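177aa long hypothetical protein (Pyrococcus horikoshii, PDB 2CQZ) probably hydrolyses 2'-deoxyribonucleoside 5'-phosphates to the deoxyribonucleoside and phosphate, as a metal-dependent, homodimeric 5'-deoxynucleotidase of the HD-domain family. Local coordinates at residues E52-R57 against L165-N170; L96-V101 against E107-Y112; A126-M131 against I153-R158. All coordinates share one frame; numbering follows the deposited sequence.

Overall arrangement
Following the chain from its N terminus, the end of helix 33-53 and the turn after it supply 52-57, the first half of contact 1. Its partner, 165-170, comes more than a hundred residues later, so contact 1 closes a long loop of helices and connecting turns, without strands, that holds both other contacts. Within that loop they follow in series: contact 2 joins helices 90-100 and 106-114 across a short connection, then contact 3 pairs helix 118-140 with helix 152-157. Contacts 1 and 3 touch where Leu169 packs on Ile156, their centres 14 Å apart. Contacts 2 and 3 lie on opposite sides of the chain's centre, yet Tyr112 reaches Asp127 of the nickel site.

Contact 1 of 3, residues E52-R57 against L165-N170; sequences EKRGKR and LEDILN
A salt bridge between Arg54 and Asp167 joins the turn after helix 33-53 to the first turn of the C-terminal helix 166-173, on the periphery of the all-helical HD domain. Two nitrogens of the guanidinium meet the two carboxylate oxygens end-on: Arg54 NH2 lies 2.8 Å from Asp167 OD2, and Arg54 NH1 is 3.1 Å from Asp167 OD1. Both oxygens stay close to the guanidinium plane, but the carboxylate is turned 48° against it. As a result Asp167 OD1 is approached on its syn side, well out of the carboxylate plane, while Asp167 OD2 is met from above that plane. The arginine spans the gap with its chain extended from CG to NE, and the aspartate comes from the opposite direction. Asp167 CG sits between its own backbone N and carbonyl carbon (chi1 61°), which turns the carboxylate toward the arginine. Arg54 NH1 also donates to the carbonyl O of Tyr164, the residue before the N-cap, so this nitrogen serves two acceptors and the guanidinium is tied to both backbone and side chain. Leu165, at the N-cap position, adds a light van der Waals contact, its CA 4.0 Å from Arg54 NH1. Leu165 packs on Leu47 and Leu51 of helix 33-53 and on Ile125 of helix 118-140, while Ile168 meets Leu47 of the same chain and Ile5 of the second subunit.

Contact 2 of 3, residues L96-V101 against E107-Y112; sequences LVFKKV and ELYREY
Phe98 and Tyr109 form an aromatic contact between two consecutive helices, 90-100 and 106-114, which make a short helical hairpin within the HD-domain fold. The pair is buried and carries the whole contact; the nearest CA atoms across it, those of Phe98 and Tyr109, are 7.6 Å apart.

The ring-to-ring part is an offset arrangement. The planes are close to parallel, 17° apart, but slid so far that the rings barely overlap, and their centroids lie 4.5 Å from each other. Phe98 CD2 sits over one face of the tyrosine ring, displaced toward its rim, and the phenylalanine edge thus covers the CG and CD1 end of that ring.

The slide leaves the middle of the phenylalanine face to an aliphatic group, in a CH-pi contact. Tyr109 CB stands 3.6 Å from the centroid of the Phe98 ring, almost exactly on the ring normal. With chi1 at 166°, Tyr109 CG points opposite the backbone N, and the tyrosine ring passes beside the Phe98 edge instead of squarely over it.

The polar end of the pair is only weakly tied: Tyr109 OH makes a weak hydrogen bond to Glu94 OE2, one helical turn before Phe98, a link from the hydroxyl back to helix 90-100. Phe98 also packs against Val69 of helix 60-69 and against Ala73 and Phe105 in the adjoining loops. The closest approach of the two rings is between Phe98 CE2 and Tyr109 CD1, 3.3 Å apart.

Contact 3 of 3, residues A126-M131 against I153-R158; sequences ADKLDM and IEEIKR. With NI (nickel (II) ion), chain G.
Lys128 and Ile156 are at the heart of an antiparallel helix pair in the HD domain: helix 118-140, which carries the metal ligand Asp127, runs against helix 152-157. The axes of the short segments 126-131 and 153-157 approach to 9.9 Å, with directions 163° apart.

The close-packed side is apolar. The lysine and isoleucine chains slide past each other in opposite directions, with Lys128 CD 3.6 Å from Ile156 CG1 and Lys128 CB resting on Ile156 CD1. Leu129 comes in across that same methyl at about a right angle, its CD2 4.0 Å from Ile156 CD1. Ile125, one turn earlier on helix 118-140, and Leu169 of helix 166-173 also pack on Ile156, sinking it in a three-helix core.

The looser side is polar and only partly buried. Here Lys128 crosses Glu155 at about a right angle, and the ion pair is long: Lys128 NZ stands 3.5 Å from Glu155 OE2. The lysine lies along the isoleucine with most of its chain extended, then bends at its last torsion (chi4 -57°) to put NZ beside the carboxylate. Lys128 CE meanwhile touches Glu155 CB, so methylene contact accompanies the charge pairing.

Asp127, on the same helix, takes no part in this packing and completes the nickel site with His36, His70 and Asp71, the H...HD...D set of the family. One turn on, Asp130 OD2 accepts a hydrogen bond from His36 ND1, a second-shell contact that probably helps orient the imidazole. Asp127 OD1 itself binds nickel at 2.1 Å.

Contact 1 of 3, residues E52-R57 against L165-N170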
loop_
_atom_site.group_PDB
_atom_site.type_symbol
_atom_site.label_atom_id
_atom_site.label_comp_id
_atom_site.label_asym_id
_atom_site.label_seq_id
_atom_site.Cartn_x
_atom_site.Cartn_y
_atom_site.Cartn_z
ATOM N N GLU A 52 -20.126 -34.582 -6.312
ATOM C CA GLU A 52 -20.662 -35.340 -7.446
ATOM C C GLU A 52 -20.109 -36.765 -7.452
ATOM O O GLU A 52 -20.865 -37.720 -7.608
ATOM C CB GLU A 52 -20.312 -34.695 -8.797
ATOM C CG GLU A 52 -20.844 -33.275 -9.027
ATOM C CD GLU A 52 -20.630 -32.807 -10.472
ATOM O OE1 GLU A 52 -19.699 -33.327 -11.144
ATOM O OE2 GLU A 52 -21.378 -31.912 -10.937
ATOM N N LYS A 53 -18.794 -36.925 -7.302
ATOM C CA LYS A 53 -18.236 -38.281 -7.297
ATOM C C LYS A 53 -18.620 -39.053 -6.038
ATOM O O LYS A 53 -18.298 -40.239 -5.926
ATOM C CB LYS A 53 -16.710 -38.312 -7.308
ATOM C CG LYS A 53 -15.946 -37.309 -8.160
ATOM C CD LYS A 53 -14.424 -37.587 -7.956
ATOM C CE LYS A 53 -13.562 -36.429 -8.456
ATOM N NZ LYS A 53 -13.284 -35.406 -7.387
ATOM N N ARG A 54 -19.244 -38.394 -5.069
ATOM C CA ARG A 54 -19.599 -39.105 -3.853
ATOM C C ARG A 54 -21.083 -39.392 -3.710
ATOM O O ARG A 54 -21.571 -39.621 -2.605
ATOM C CB ARG A 54 -19.075 -38.357 -2.630
ATOM C CG ARG A 54 -17.555 -38.394 -2.537
ATOM C CD ARG A 54 -17.033 -37.731 -1.271
ATOM N NE ARG A 54 -15.573 -37.764 -1.225
ATOM C CZ ARG A 54 -14.835 -37.161 -0.298
ATOM N NH1 ARG A 54 -15.419 -36.470 0.676
ATOM N NH2 ARG A 54 -13.510 -37.252 -0.344
ATOM N N GLY A 55 -21.798 -39.403 -4.830
ATOM C CA GLY A 55 -23.216 -39.695 -4.777
ATOM C C GLY A 55 -24.116 -38.522 -4.431
ATOM O O GLY A 55 -25.320 -38.562 -4.696
ATOM N N LYS A 56 -23.560 -37.475 -3.834
ATOM C CA LYS A 56 -24.385 -36.325 -3.489
ATOM C C LYS A 56 -24.542 -35.419 -4.718
ATOM O O LYS A 56 -23.587 -34.772 -5.146
ATOM C CB LYS A 56 -23.753 -35.558 -2.326
ATOM C CG LYS A 56 -24.604 -34.414 -1.806
ATOM C CD LYS A 56 -25.990 -34.881 -1.380
ATOM C CE LYS A 56 -26.753 -33.743 -0.704
ATOM N NZ LYS A 56 -28.154 -34.082 -0.337
ATOM N N ARG A 57 -25.747 -35.393 -5.291
ATOM C CA ARG A 57 -26.005 -34.568 -6.473
ATOM C C ARG A 57 -26.265 -33.117 -6.084
ATOM O O ARG A 57 -27.025 -32.846 -5.160
ATOM C CB ARG A 57 -27.213 -35.085 -7.259
ATOM C CG ARG A 57 -27.249 -34.654 -8.745
ATOM C CD ARG A 57 -26.430 -33.406 -9.054
ATOM N NE ARG A 57 -26.763 -32.834 -10.352
ATOM C CZ ARG A 57 -27.938 -32.273 -10.628
ATOM N NH1 ARG A 57 -28.894 -32.225 -9.698
ATOM N NH2 ARG A 57 -28.139 -31.698 -11.811
ATOM N N LEU A 165 -17.846 -34.384 3.532
ATOM C CA LEU A 165 -16.532 -33.736 3.428
ATOM C C LEU A 165 -15.603 -33.850 4.628
ATOM O O LEU A 165 -14.636 -33.092 4.740
ATOM C CB LEU A 165 -16.729 -32.255 3.136
ATOM C CG LEU A 165 -17.690 -31.910 2.005
ATOM C CD1 LEU A 165 -17.985 -30.431 2.062
ATOM C CD2 LEU A 165 -17.085 -32.314 0.670
ATOM N N GLU A 166 -15.897 -34.770 5.535
ATOM C CA GLU A 166 -15.076 -34.963 6.735
ATOM C C GLU A 166 -13.550 -35.006 6.482
ATOM O O GLU A 166 -12.765 -34.272 7.108
ATOM C CB GLU A 166 -15.526 -36.254 7.425
ATOM C CG GLU A 166 -14.481 -36.892 8.329
ATOM C CD GLU A 166 -14.849 -38.311 8.731
ATOM O OE1 GLU A 166 -15.753 -38.895 8.091
ATOM O OE2 GLU A 166 -14.228 -38.851 9.676
ATOM N N ASP A 167 -13.138 -35.868 5.557
ATOM C CA ASP A 167 -11.728 -36.017 5.230
ATOM C C ASP A 167 -11.075 -34.673 4.944
ATOM O O ASP A 167 -9.973 -34.380 5.425
ATOM C CB ASP A 167 -11.566 -36.937 4.019
ATOM C CG ASP A 167 -12.255 -36.392 2.772
ATOM O OD1 ASP A 167 -13.370 -35.844 2.903
ATOM O OD2 ASP A 167 -11.692 -36.523 1.660
ATOM N N ILE A 168 -11.754 -33.860 4.146
ATOM C CA ILE A 168 -11.243 -32.548 3.779
ATOM C C ILE A 168 -11.162 -31.598 4.975
ATOM O O ILE A 168 -10.162 -30.907 5.165
ATOM C CB ILE A 168 -12.131 -31.924 2.692
ATOM C CG1 ILE A 168 -12.131 -32.826 1.454
ATOM C CG2 ILE A 168 -11.643 -30.529 2.367
ATOM C CD1 ILE A 168 -13.107 -32.408 0.381
ATOM N N LEU A 169 -12.219 -31.563 5.783
ATOM C CA LEU A 169 -12.241 -30.693 6.954
ATOM C C LEU A 169 -11.112 -31.075 7.906
ATOM O O LEU A 169 -10.611 -30.244 8.654
ATOM C CB LEU A 169 -13.587 -30.805 7.666
ATOM C CG LEU A 169 -14.788 -30.485 6.779
ATOM C CD1 LEU A 169 -16.072 -30.602 7.605
ATOM C CD2 LEU A 169 -14.633 -29.076 6.207
ATOM N N ASN A 170 -10.721 -32.344 7.868
ATOM C CA ASN A 170 -9.646 -32.841 8.715
ATOM C C ASN A 170 -8.302 -32.322 8.222
ATOM O O ASN A 170 -7.449 -31.920 9.019
ATOM C CB ASN A 170 -9.668 -34.368 8.731
ATOM C CG ASN A 170 -10.711 -34.917 9.695
ATOM O OD1 ASN A 170 -11.751 -34.283 9.940
ATOM N ND2 ASN A 170 -10.444 -36.102 10.245
#

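Contact 2 of 3, residues L96-V101 against E107-Y112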
loop_
_atom_site.group_PDB
_atom_site.type_symbol
_atom_site.label_atom_id
_atom_site.label_comp_id
_atom_site.label_asym_id
_atom_site.label_seq_id
_atom_site.Cartn_x
_atom_site.Cartn_y
_atom_site.Cartn_z
ATOM N N LEU A 96 -32.578 -5.757 2.409
ATOM C CA LEU A 96 -33.069 -4.530 1.806
ATOM C C LEU A 96 -32.437 -4.223 0.449
ATOM O O LEU A 96 -33.148 -4.075 -0.552
ATOM C CB LEU A 96 -32.838 -3.359 2.752
ATOM C CG LEU A 96 -33.945 -3.247 3.798
ATOM C CD1 LEU A 96 -33.533 -2.283 4.894
ATOM C CD2 LEU A 96 -35.241 -2.803 3.110
ATOM N N VAL A 97 -31.107 -4.140 0.401
ATOM C CA VAL A 97 -30.332 -3.919 -0.807
ATOM C C VAL A 97 -30.777 -4.871 -1.910
ATOM O O VAL A 97 -30.959 -4.490 -3.059
ATOM C CB VAL A 97 -28.858 -4.155 -0.477
ATOM C CG1 VAL A 97 -28.020 -4.068 -1.751
ATOM C CG2 VAL A 97 -28.374 -3.111 0.512
ATOM N N PHE A 98 -30.858 -6.135 -1.510
ATOM C CA PHE A 98 -31.191 -7.183 -2.471
ATOM C C PHE A 98 -32.594 -6.968 -3.017
ATOM O O PHE A 98 -32.859 -7.205 -4.196
ATOM C CB PHE A 98 -31.102 -8.558 -1.820
ATOM C CG PHE A 98 -29.799 -9.246 -2.060
ATOM C CD1 PHE A 98 -29.500 -9.773 -3.313
ATOM C CD2 PHE A 98 -28.858 -9.353 -1.041
ATOM C CE1 PHE A 98 -28.284 -10.396 -3.553
ATOM C CE2 PHE A 98 -27.638 -9.973 -1.270
ATOM C CZ PHE A 98 -27.351 -10.498 -2.527
ATOM N N LYS A 99 -33.485 -6.512 -2.143
ATOM C CA LYS A 99 -34.866 -6.257 -2.511
ATOM C C LYS A 99 -34.999 -5.031 -3.416
ATOM O O LYS A 99 -35.685 -5.094 -4.430
ATOM C CB LYS A 99 -35.720 -6.077 -1.259
ATOM C CG LYS A 99 -36.613 -7.265 -0.958
ATOM C CD LYS A 99 -37.449 -7.007 0.294
ATOM C CE LYS A 99 -38.221 -5.674 0.220
ATOM N NZ LYS A 99 -39.275 -5.624 -0.849
ATOM N N LYS A 100 -34.345 -3.928 -3.055
ATOM C CA LYS A 100 -34.408 -2.720 -3.859
ATOM C C LYS A 100 -33.395 -2.659 -5.019
ATOM O O LYS A 100 -33.750 -2.276 -6.139
ATOM C CB LYS A 100 -34.192 -1.485 -2.992
ATOM C CG LYS A 100 -34.033 -0.226 -3.838
ATOM C CD LYS A 100 -33.633 1.012 -3.043
ATOM C CE LYS A 100 -33.453 2.194 -4.000
ATOM N NZ LYS A 100 -32.926 3.439 -3.359
ATOM N N VAL A 101 -32.143 -3.036 -4.755
ATOM C CA VAL A 101 -31.076 -2.962 -5.761
ATOM C C VAL A 101 -30.800 -4.201 -6.625
ATOM O O VAL A 101 -30.477 -4.075 -7.816
ATOM C CB VAL A 101 -29.722 -2.537 -5.103
ATOM C CG1 VAL A 101 -28.635 -2.418 -6.160
ATOM C CG2 VAL A 101 -29.895 -1.209 -4.355
ATOM N N GLU A 107 -33.810 -14.180 -4.657
ATOM C CA GLU A 107 -34.097 -15.582 -4.380
ATOM C C GLU A 107 -32.827 -16.346 -3.989
ATOM O O GLU A 107 -32.842 -17.137 -3.044
ATOM C CB GLU A 107 -34.772 -16.238 -5.593
ATOM C CG GLU A 107 -36.160 -16.822 -5.299
ATOM C CD GLU A 107 -37.181 -15.767 -4.858
ATOM O OE1 GLU A 107 -37.556 -14.904 -5.691
ATOM O OE2 GLU A 107 -37.609 -15.799 -3.676
ATOM N N LEU A 108 -31.736 -16.109 -4.714
ATOM C CA LEU A 108 -30.471 -16.771 -4.412
ATOM C C LEU A 108 -30.026 -16.340 -3.017
ATOM O O LEU A 108 -29.576 -17.152 -2.212
ATOM C CB LEU A 108 -29.407 -16.393 -5.443
ATOM C CG LEU A 108 -29.592 -16.998 -6.833
ATOM C CD1 LEU A 108 -28.667 -16.339 -7.840
ATOM C CD2 LEU A 108 -29.312 -18.479 -6.758
ATOM N N TYR A 109 -30.157 -15.053 -2.733
ATOM C CA TYR A 109 -29.783 -14.542 -1.426
ATOM C C TYR A 109 -30.629 -15.204 -0.332
ATOM O O TYR A 109 -30.098 -15.772 0.628
ATOM C CB TYR A 109 -29.987 -13.033 -1.375
ATOM C CG TYR A 109 -29.943 -12.493 0.027
ATOM C CD1 TYR A 109 -28.737 -12.407 0.727
ATOM C CD2 TYR A 109 -31.113 -12.135 0.684
ATOM C CE1 TYR A 109 -28.699 -11.985 2.053
ATOM C CE2 TYR A 109 -31.089 -11.713 2.012
ATOM C CZ TYR A 109 -29.879 -11.643 2.692
ATOM O OH TYR A 109 -29.857 -11.253 4.017
ATOM N N ARG A 110 -31.947 -15.128 -0.489
ATOM C CA ARG A 110 -32.882 -15.698 0.476
ATOM C C ARG A 110 -32.575 -17.172 0.784
ATOM O O ARG A 110 -32.467 -17.552 1.946
ATOM C CB ARG A 110 -34.317 -15.516 -0.051
ATOM C CG ARG A 110 -35.446 -15.864 0.916
ATOM C CD ARG A 110 -35.772 -17.345 0.851
ATOM N NE ARG A 110 -35.949 -17.799 -0.528
ATOM C CZ ARG A 110 -35.986 -19.077 -0.903
ATOM N NH1 ARG A 110 -35.860 -20.049 -0.002
ATOM N NH2 ARG A 110 -36.134 -19.385 -2.188
ATOM N N GLU A 111 -32.416 -17.997 -0.247
ATOM C CA GLU A 111 -32.120 -19.415 -0.043
ATOM C C GLU A 111 -30.776 -19.594 0.655
ATOM O O GLU A 111 -30.607 -20.495 1.477
ATOM C CB GLU A 111 -32.119 -20.158 -1.390
ATOM C CG GLU A 111 -31.606 -21.599 -1.346
ATOM C CD GLU A 111 -31.736 -22.304 -2.693
ATOM O OE1 GLU A 111 -31.230 -23.440 -2.836
ATOM O OE2 GLU A 111 -32.351 -21.723 -3.613
ATOM N N TYR A 112 -29.822 -18.727 0.335
ATOM C CA TYR A 112 -28.499 -18.809 0.932
ATOM C C TYR A 112 -28.552 -18.618 2.441
ATOM O O TYR A 112 -27.930 -19.377 3.186
ATOM C CB TYR A 112 -27.573 -17.762 0.299
ATOM C CG TYR A 112 -26.222 -17.633 0.970
ATOM C CD1 TYR A 112 -25.328 -18.705 1.009
ATOM C CD2 TYR A 112 -25.843 -16.436 1.580
ATOM C CE1 TYR A 112 -24.090 -18.587 1.645
ATOM C CE2 TYR A 112 -24.615 -16.307 2.215
ATOM C CZ TYR A 112 -23.747 -17.384 2.245
ATOM O OH TYR A 112 -22.546 -17.262 2.891
#

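Contact 3 of 3, residues A126-M131 against I153-R158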
loop_
_atom_site.group_PDB
_atom_site.type_symbol
_atom_site.label_atom_id
_atom_site.label_comp_id
_atom_site.label_asym_id
_atom_site.label_seq_id
_atom_site.Cartn_x
_atom_site.Cartn_y
_atom_site.Cartn_z
ATOM N N ALA A 126 -18.005 -23.247 1.657
ATOM C CA ALA A 126 -16.983 -22.631 0.810
ATOM C C ALA A 126 -16.609 -21.289 1.418
ATOM O O ALA A 126 -15.430 -20.945 1.548
ATOM C CB ALA A 126 -17.519 -22.430 -0.597
ATOM N N ASP A 127 -17.631 -20.535 1.799
ATOM C CA ASP A 127 -17.414 -19.242 2.404
ATOM C C ASP A 127 -16.502 -19.331 3.607
ATOM O O ASP A 127 -15.617 -18.501 3.795
ATOM C CB ASP A 127 -18.714 -18.644 2.877
ATOM C CG ASP A 127 -18.519 -17.271 3.423
ATOM O OD1 ASP A 127 -18.115 -16.397 2.632
ATOM O OD2 ASP A 127 -18.744 -17.070 4.631
ATOM N N LYS A 128 -16.752 -20.333 4.438
ATOM C CA LYS A 128 -15.973 -20.527 5.648
ATOM C C LYS A 128 -14.577 -21.066 5.374
ATOM O O LYS A 128 -13.618 -20.689 6.042
ATOM C CB LYS A 128 -16.725 -21.455 6.603
ATOM C CG LYS A 128 -17.925 -20.794 7.252
ATOM C CD LYS A 128 -18.725 -21.792 8.091
ATOM C CE LYS A 128 -19.966 -21.146 8.695
ATOM N NZ LYS A 128 -19.627 -19.954 9.517
ATOM N N LEU A 129 -14.459 -21.947 4.390
ATOM C CA LEU A 129 -13.157 -22.500 4.068
ATOM C C LEU A 129 -12.205 -21.425 3.538
ATOM O O LEU A 129 -11.046 -21.357 3.955
ATOM C CB LEU A 129 -13.293 -23.650 3.068
ATOM C CG LEU A 129 -13.741 -24.989 3.662
ATOM C CD1 LEU A 129 -13.797 -26.027 2.556
ATOM C CD2 LEU A 129 -12.774 -25.432 4.748
ATOM N N ASP A 130 -12.685 -20.579 2.636
ATOM C CA ASP A 130 -11.850 -19.517 2.101
ATOM C C ASP A 130 -11.349 -18.708 3.286
ATOM O O ASP A 130 -10.161 -18.389 3.383
ATOM C CB ASP A 130 -12.667 -18.607 1.178
ATOM C CG ASP A 130 -11.861 -17.441 0.632
ATOM O OD1 ASP A 130 -11.109 -17.644 -0.345
ATOM O OD2 ASP A 130 -11.977 -16.325 1.184
ATOM N N MET A 131 -12.255 -18.380 4.200
ATOM C CA MET A 131 -11.859 -17.590 5.359
ATOM C C MET A 131 -10.795 -18.269 6.225
ATOM O O MET A 131 -9.790 -17.654 6.577
ATOM C CB MET A 131 -13.073 -17.248 6.220
ATOM C CG MET A 131 -12.715 -16.449 7.461
ATOM S SD MET A 131 -14.165 -16.039 8.440
ATOM C CE MET A 131 -14.441 -17.632 9.182
ATOM N N ILE A 153 -14.462 -24.249 11.650
ATOM C CA ILE A 153 -14.466 -25.649 11.228
ATOM C C ILE A 153 -15.603 -26.333 11.991
ATOM O O ILE A 153 -16.255 -27.244 11.471
ATOM C CB ILE A 153 -13.149 -26.384 11.584
ATOM C CG1 ILE A 153 -11.979 -25.815 10.785
ATOM C CG2 ILE A 153 -13.287 -27.866 11.291
ATOM C CD1 ILE A 153 -10.648 -26.515 11.066
ATOM N N GLU A 154 -15.830 -25.899 13.232
ATOM C CA GLU A 154 -16.910 -26.463 14.033
ATOM C C GLU A 154 -18.237 -26.044 13.420
ATOM O O GLU A 154 -19.145 -26.866 13.277
ATOM C CB GLU A 154 -16.840 -25.967 15.482
ATOM C CG GLU A 154 -15.615 -26.459 16.241
ATOM C CD GLU A 154 -15.435 -27.960 16.124
ATOM O OE1 GLU A 154 -16.332 -28.705 16.583
ATOM O OE2 GLU A 154 -14.401 -28.395 15.568
ATOM N N GLU A 155 -18.333 -24.767 13.050
ATOM C CA GLU A 155 -19.554 -24.234 12.448
ATOM C C GLU A 155 -19.903 -25.019 11.179
ATOM O O GLU A 155 -21.075 -25.199 10.854
ATOM C CB GLU A 155 -19.387 -22.742 12.124
ATOM C CG GLU A 155 -18.720 -21.932 13.230
ATOM C CD GLU A 155 -18.736 -20.434 12.959
ATOM O OE1 GLU A 155 -19.770 -19.793 13.255
ATOM O OE2 GLU A 155 -17.722 -19.895 12.445
ATOM N N ILE A 156 -18.879 -25.496 10.477
ATOM C CA ILE A 156 -19.075 -26.266 9.258
ATOM C C ILE A 156 -19.606 -27.654 9.590
ATOM O O ILE A 156 -20.473 -28.178 8.889
ATOM C CB ILE A 156 -17.750 -26.419 8.477
ATOM C CG1 ILE A 156 -17.310 -25.056 7.939
ATOM C CG2 ILE A 156 -17.905 -27.445 7.357
ATOM C CD1 ILE A 156 -15.989 -25.080 7.169
ATOM N N LYS A 157 -19.081 -28.249 10.661
ATOM C CA LYS A 157 -19.505 -29.592 11.080
ATOM C C LYS A 157 -21.013 -29.636 11.388
ATOM O O LYS A 157 -21.660 -30.667 11.198
ATOM C CB LYS A 157 -18.721 -30.040 12.322
ATOM C CG LYS A 157 -17.200 -29.904 12.236
ATOM C CD LYS A 157 -16.565 -31.059 11.496
ATOM C CE LYS A 157 -15.087 -31.171 11.828
ATOM N NZ LYS A 157 -14.458 -32.296 11.070
ATOM N N ARG A 158 -21.564 -28.518 11.861
ATOM C CA ARG A 158 -22.989 -28.423 12.193
ATOM C C ARG A 158 -23.905 -28.515 10.977
ATOM O O ARG A 158 -25.127 -28.570 11.116
ATOM C CB ARG A 158 -23.280 -27.102 12.903
ATOM C CG ARG A 158 -23.211 -27.158 14.400
ATOM C CD ARG A 158 -23.535 -25.797 15.007
ATOM N NE ARG A 158 -22.391 -24.889 14.939
ATOM C CZ ARG A 158 -22.375 -23.658 15.448
ATOM N NH1 ARG A 158 -23.450 -23.178 16.067
ATOM N NH2 ARG A 158 -21.278 -22.913 15.350
HETATM NI NI NI G . -18.467 -14.390 2.240
#